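Similar to yteR (Bacilus subtilis) (Clostridium acetobutylicum, PDB 4WU0) probably hydrolyses unsaturated rhamnogalacturonan fragments derived from pectin, as a glycoside hydrolase of family GH105. Local coordinates at residues A[3-13]-A[37-46]. Numbering follows the deposited sequence.
Sequences KYSKLMADSII and VYEWTKDKKY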
loop_
_atom_site.group_PDB
_atom_site.type_symbol
_atom_site.label_atom_id
_atom_site.label_comp_id
_atom_site.label_asym_id
_atom_site.label_seq_id
_atom_site.Cartn_x
_atom_site.Cartn_y
_atom_site.Cartn_z
ATOM N N LYS A 3 -4.167 -16.962 15.743
ATOM C CA LYS A 3 -3.946 -15.564 15.377
ATOM C C LYS A 3 -2.745 -15.467 14.452
ATOM O O LYS A 3 -1.579 -15.506 14.876
ATOM C CB LYS A 3 -3.780 -14.690 16.614
ATOM C CG LYS A 3 -5.028 -14.732 17.506
ATOM C CD LYS A 3 -4.994 -13.745 18.649
ATOM C CE LYS A 3 -5.216 -12.316 18.187
ATOM N NZ LYS A 3 -5.576 -11.418 19.341
ATOM N N TYR A 4 -3.052 -15.336 13.170
ATOM C CA TYR A 4 -2.022 -15.284 12.150
ATOM C C TYR A 4 -1.168 -14.033 12.215
ATOM O O TYR A 4 -0.054 -14.026 11.682
ATOM C CB TYR A 4 -2.623 -15.444 10.748
ATOM C CG TYR A 4 -2.984 -16.879 10.433
ATOM C CD1 TYR A 4 -4.211 -17.398 10.789
ATOM C CD2 TYR A 4 -2.079 -17.707 9.804
ATOM C CE1 TYR A 4 -4.538 -18.719 10.528
ATOM C CE2 TYR A 4 -2.398 -19.026 9.526
ATOM C CZ TYR A 4 -3.628 -19.519 9.891
ATOM O OH TYR A 4 -3.941 -20.820 9.621
ATOM N N SER A 5 -1.642 -12.960 12.852
ATOM C CA SER A 5 -0.794 -11.757 12.898
ATOM C C SER A 5 0.503 -12.051 13.664
ATOM O O SER A 5 1.622 -11.728 13.215
ATOM C CB SER A 5 -1.526 -10.546 13.521
ATOM O OG SER A 5 -1.889 -10.811 14.852
ATOM N N LYS A 6 0.354 -12.698 14.807
ATOM C CA LYS A 6 1.521 -13.051 15.625
ATOM C C LYS A 6 2.330 -14.181 14.981
ATOM O O LYS A 6 3.562 -14.146 14.960
ATOM C CB LYS A 6 1.091 -13.465 17.027
ATOM C CG LYS A 6 2.247 -13.924 17.908
ATOM C CD LYS A 6 1.768 -14.296 19.317
ATOM C CE LYS A 6 2.939 -14.683 20.204
ATOM N NZ LYS A 6 2.456 -15.023 21.575
ATOM N N LEU A 7 1.645 -15.186 14.458
ATOM C CA LEU A 7 2.338 -16.299 13.848
ATOM C C LEU A 7 3.187 -15.812 12.674
ATOM O O LEU A 7 4.321 -16.229 12.504
ATOM C CB LEU A 7 1.347 -17.383 13.393
ATOM C CG LEU A 7 1.955 -18.633 12.754
ATOM C CD1 LEU A 7 2.970 -19.320 13.660
ATOM C CD2 LEU A 7 0.866 -19.619 12.323
ATOM N N MET A 8 2.635 -14.938 11.843
ATOM C CA MET A 8 3.410 -14.401 10.741
ATOM C C MET A 8 4.550 -13.503 11.201
ATOM O O MET A 8 5.645 -13.552 10.643
ATOM C CB MET A 8 2.520 -13.637 9.776
ATOM C CG MET A 8 3.277 -13.123 8.578
ATOM S SD MET A 8 4.129 -14.448 7.692
ATOM C CE MET A 8 2.794 -14.842 6.623
ATOM N N ALA A 9 4.287 -12.645 12.185
ATOM C CA ALA A 9 5.340 -11.797 12.736
ATOM C C ALA A 9 6.499 -12.654 13.242
ATOM O O ALA A 9 7.662 -12.379 12.958
ATOM C CB ALA A 9 4.789 -10.917 13.871
ATOM N N ASP A 10 6.167 -13.713 13.976
ATOM C CA ASP A 10 7.190 -14.600 14.509
ATOM C C ASP A 10 7.934 -15.299 13.363
ATOM O O ASP A 10 9.134 -15.530 13.451
ATOM C CB ASP A 10 6.578 -15.634 15.461
ATOM C CG ASP A 10 6.176 -15.028 16.787
ATOM O OD1 ASP A 10 6.696 -13.926 17.099
ATOM O OD2 ASP A 10 5.342 -15.645 17.512
ATOM N N SER A 11 7.224 -15.618 12.288
ATOM C CA SER A 11 7.855 -16.241 11.125
ATOM C C SER A 11 8.834 -15.300 10.433
ATOM O O SER A 11 9.931 -15.698 10.046
ATOM C CB SER A 11 6.796 -16.707 10.116
ATOM O OG SER A 11 5.948 -17.676 10.686
ATOM N N ILE A 12 8.428 -14.048 10.268
ATOM C CA ILE A 12 9.271 -13.050 9.613
ATOM C C ILE A 12 10.568 -12.868 10.395
ATOM O O ILE A 12 11.660 -12.811 9.820
ATOM C CB ILE A 12 8.519 -11.721 9.492
ATOM C CG1 ILE A 12 7.343 -11.850 8.510
ATOM C CG2 ILE A 12 9.452 -10.581 9.056
ATOM C CD1 ILE A 12 6.347 -10.727 8.639
ATOM N N ILE A 13 10.446 -12.776 11.710
ATOM C CA ILE A 13 11.596 -12.551 12.576
ATOM C C ILE A 13 12.521 -13.762 12.551
ATOM O O ILE A 13 13.735 -13.627 12.327
ATOM C CB ILE A 13 11.140 -12.168 14.011
ATOM C CG1 ILE A 13 10.394 -10.827 13.947
ATOM C CG2 ILE A 13 12.313 -12.097 14.957
ATOM C CD1 ILE A 13 9.680 -10.432 15.225
ATOM N N VAL A 37 1.075 -6.055 15.944
ATOM C CA VAL A 37 1.293 -7.198 16.814
ATOM C C VAL A 37 1.846 -6.734 18.159
ATOM O O VAL A 37 1.427 -7.225 19.201
ATOM C CB VAL A 37 2.211 -8.229 16.145
ATOM C CG1 VAL A 37 2.543 -9.366 17.093
ATOM C CG2 VAL A 37 1.544 -8.735 14.895
ATOM N N TYR A 38 2.743 -5.746 18.138
ATOM C CA TYR A 38 3.202 -5.104 19.364
ATOM C C TYR A 38 2.026 -4.512 20.141
ATOM O O TYR A 38 1.905 -4.702 21.356
ATOM C CB TYR A 38 4.238 -4.008 19.067
ATOM C CG TYR A 38 4.635 -3.261 20.304
ATOM C CD1 TYR A 38 5.181 -3.926 21.393
ATOM C CD2 TYR A 38 4.459 -1.888 20.394
ATOM C CE1 TYR A 38 5.534 -3.236 22.552
ATOM C CE2 TYR A 38 4.812 -1.199 21.534
ATOM C CZ TYR A 38 5.346 -1.876 22.608
ATOM O OH TYR A 38 5.711 -1.158 23.727
ATOM N N GLU A 39 1.141 -3.821 19.434
ATOM C CA GLU A 39 -0.004 -3.159 20.053
ATOM C C GLU A 39 -0.862 -4.133 20.847
ATOM O O GLU A 39 -1.234 -3.845 21.992
ATOM C CB GLU A 39 -0.856 -2.488 18.969
ATOM C CG GLU A 39 -2.118 -1.775 19.445
ATOM C CD GLU A 39 -2.865 -1.127 18.285
ATOM O OE1 GLU A 39 -4.112 -1.219 18.235
ATOM O OE2 GLU A 39 -2.195 -0.538 17.408
ATOM N N TRP A 40 -1.195 -5.274 20.246
ATOM C CA TRP A 40 -2.106 -6.190 20.945
ATOM C C TRP A 40 -1.421 -7.145 21.899
ATOM O O TRP A 40 -1.983 -7.465 22.941
ATOM C CB TRP A 40 -3.063 -6.919 20.009
ATOM C CG TRP A 40 -2.549 -8.076 19.179
ATOM C CD1 TRP A 40 -2.205 -8.043 17.862
ATOM C CD2 TRP A 40 -2.408 -9.438 19.595
ATOM N NE1 TRP A 40 -1.851 -9.299 17.434
ATOM C CE2 TRP A 40 -1.966 -10.175 18.477
ATOM C CE3 TRP A 40 -2.611 -10.112 20.807
ATOM C CZ2 TRP A 40 -1.721 -11.547 18.541
ATOM C CZ3 TRP A 40 -2.368 -11.474 20.863
ATOM C CH2 TRP A 40 -1.924 -12.173 19.738
ATOM N N THR A 41 -0.201 -7.561 21.590
ATOM C CA THR A 41 0.500 -8.487 22.477
ATOM C C THR A 41 1.148 -7.774 23.661
ATOM O O THR A 41 1.356 -8.375 24.721
ATOM C CB THR A 41 1.619 -9.262 21.755
ATOM O OG1 THR A 41 2.651 -8.353 21.340
ATOM C CG2 THR A 41 1.082 -10.048 20.557
ATOM N N LYS A 42 1.448 -6.496 23.465
ATOM C CA LYS A 42 2.231 -5.691 24.401
ATOM C C LYS A 42 3.598 -6.299 24.665
ATOM O O LYS A 42 4.239 -6.011 25.682
ATOM C CB LYS A 42 1.450 -5.493 25.704
ATOM C CG LYS A 42 0.069 -4.847 25.479
ATOM C CD LYS A 42 -0.607 -4.531 26.798
ATOM C CE LYS A 42 -1.821 -3.645 26.607
ATOM N NZ LYS A 42 -2.971 -4.399 26.037
ATOM N N ASP A 43 4.056 -7.128 23.734
ATOM C CA ASP A 43 5.327 -7.818 23.872
ATOM C C ASP A 43 6.463 -6.994 23.259
ATOM O O ASP A 43 6.506 -6.780 22.049
ATOM C CB ASP A 43 5.231 -9.203 23.213
ATOM C CG ASP A 43 6.429 -10.079 23.503
ATOM O OD1 ASP A 43 7.510 -9.544 23.838
ATOM O OD2 ASP A 43 6.295 -11.319 23.377
ATOM N N LYS A 44 7.395 -6.561 24.106
ATOM C CA LYS A 44 8.464 -5.659 23.672
ATOM C C LYS A 44 9.353 -6.254 22.582
ATOM O O LYS A 44 10.016 -5.520 21.853
ATOM C CB LYS A 44 9.317 -5.217 24.873
ATOM C CG LYS A 44 10.388 -4.182 24.531
ATOM C CD LYS A 44 11.165 -3.692 25.767
ATOM C CE LYS A 44 12.353 -2.797 25.373
ATOM N NZ LYS A 44 11.973 -1.658 24.463
ATOM N N LYS A 45 9.365 -7.572 22.426
ATOM C CA LYS A 45 10.212 -8.142 21.384
ATOM C C LYS A 45 9.820 -7.641 19.984
ATOM O O LYS A 45 10.673 -7.531 19.099
ATOM C CB LYS A 45 10.235 -9.665 21.439
ATOM C CG LYS A 45 9.133 -10.351 20.709
ATOM C CD LYS A 45 9.308 -11.865 20.784
ATOM C CE LYS A 45 7.992 -12.591 20.577
ATOM N NZ LYS A 45 8.020 -13.988 21.127
ATOM N N TYR A 46 8.546 -7.319 19.782
ATOM C CA TYR A 46 8.113 -6.809 18.469
ATOM C C TYR A 46 8.583 -5.369 18.269
ATOM O O TYR A 46 9.084 -5.013 17.193
ATOM C CB TYR A 46 6.608 -6.962 18.272
ATOM C CG TYR A 46 6.218 -8.407 18.376
ATOM C CD1 TYR A 46 6.658 -9.327 17.444
ATOM C CD2 TYR A 46 5.493 -8.863 19.459
ATOM C CE1 TYR A 46 6.347 -10.661 17.560
ATOM C CE2 TYR A 46 5.175 -10.188 19.593
ATOM C CZ TYR A 46 5.613 -11.095 18.643
ATOM O OH TYR A 46 5.302 -12.429 18.797
HETATM O O HOH W 1 6.280 -15.624 20.032
#
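Trp40 and Tyr46 reach from 37-46 to helix 4-14, and each donates one hydrogen bond there. Trp40 NE1 gives its hydrogen to Ser5 OG at 3.0 Å, a bent bond with 145° at the hydrogen. Ser5 OG is also hydrogen-bonded to Glu359, so this buried hydroxyl links three helices. Tyr46 OH donates to Asp10 OD1 at 2.7 Å. It comes from the syn side of OD1, 22° out of the carboxylate plane, and OD1 lies at the ring's edge, in plane.

Lys3 lies over one face of the Trp40 indole. Its NZ is 3.5 Å from the centroid of the six-membered ring, a cation-pi contact, and CE makes a CH-pi contact beside it. The chain bends at chi3 (74°), which turns CE and NZ over the ring while CD stays beyond its rim near CH2. The opposite face is covered by Thr41 CG2. Asp10 OD2 accepts from a water that accepts from Lys45 NZ, so this pair is joined through water rather than directly.

The remaining packing is mostly between carbon atoms. Tyr46 is a knob in the hole formed by Lys6, Ala9, Asp10 and Ile13. Ala9 CB is 4.0 Å from Tyr46 CE1, and Ile13 CD1 is 3.9 Å from Tyr46 CD1. Val37 CG1 and Lys45 CG lie over opposite faces of the tyrosine ring. Val37 CG2 packs on Ala9 CB and the backbone at Ser5. The extended Lys6 chain passes Tyr46 OH, while its CB touches Trp40 CZ2.

The contact joins helix 4-14 to the C-terminal end of helix 25-41 and the start of helix 44-54. This is helix packing, probably within an (alpha/alpha)6 barrel as in family relatives. Met8 packs against helix 345-360 and strand 311-317, and Tyr4 against helix 288-302.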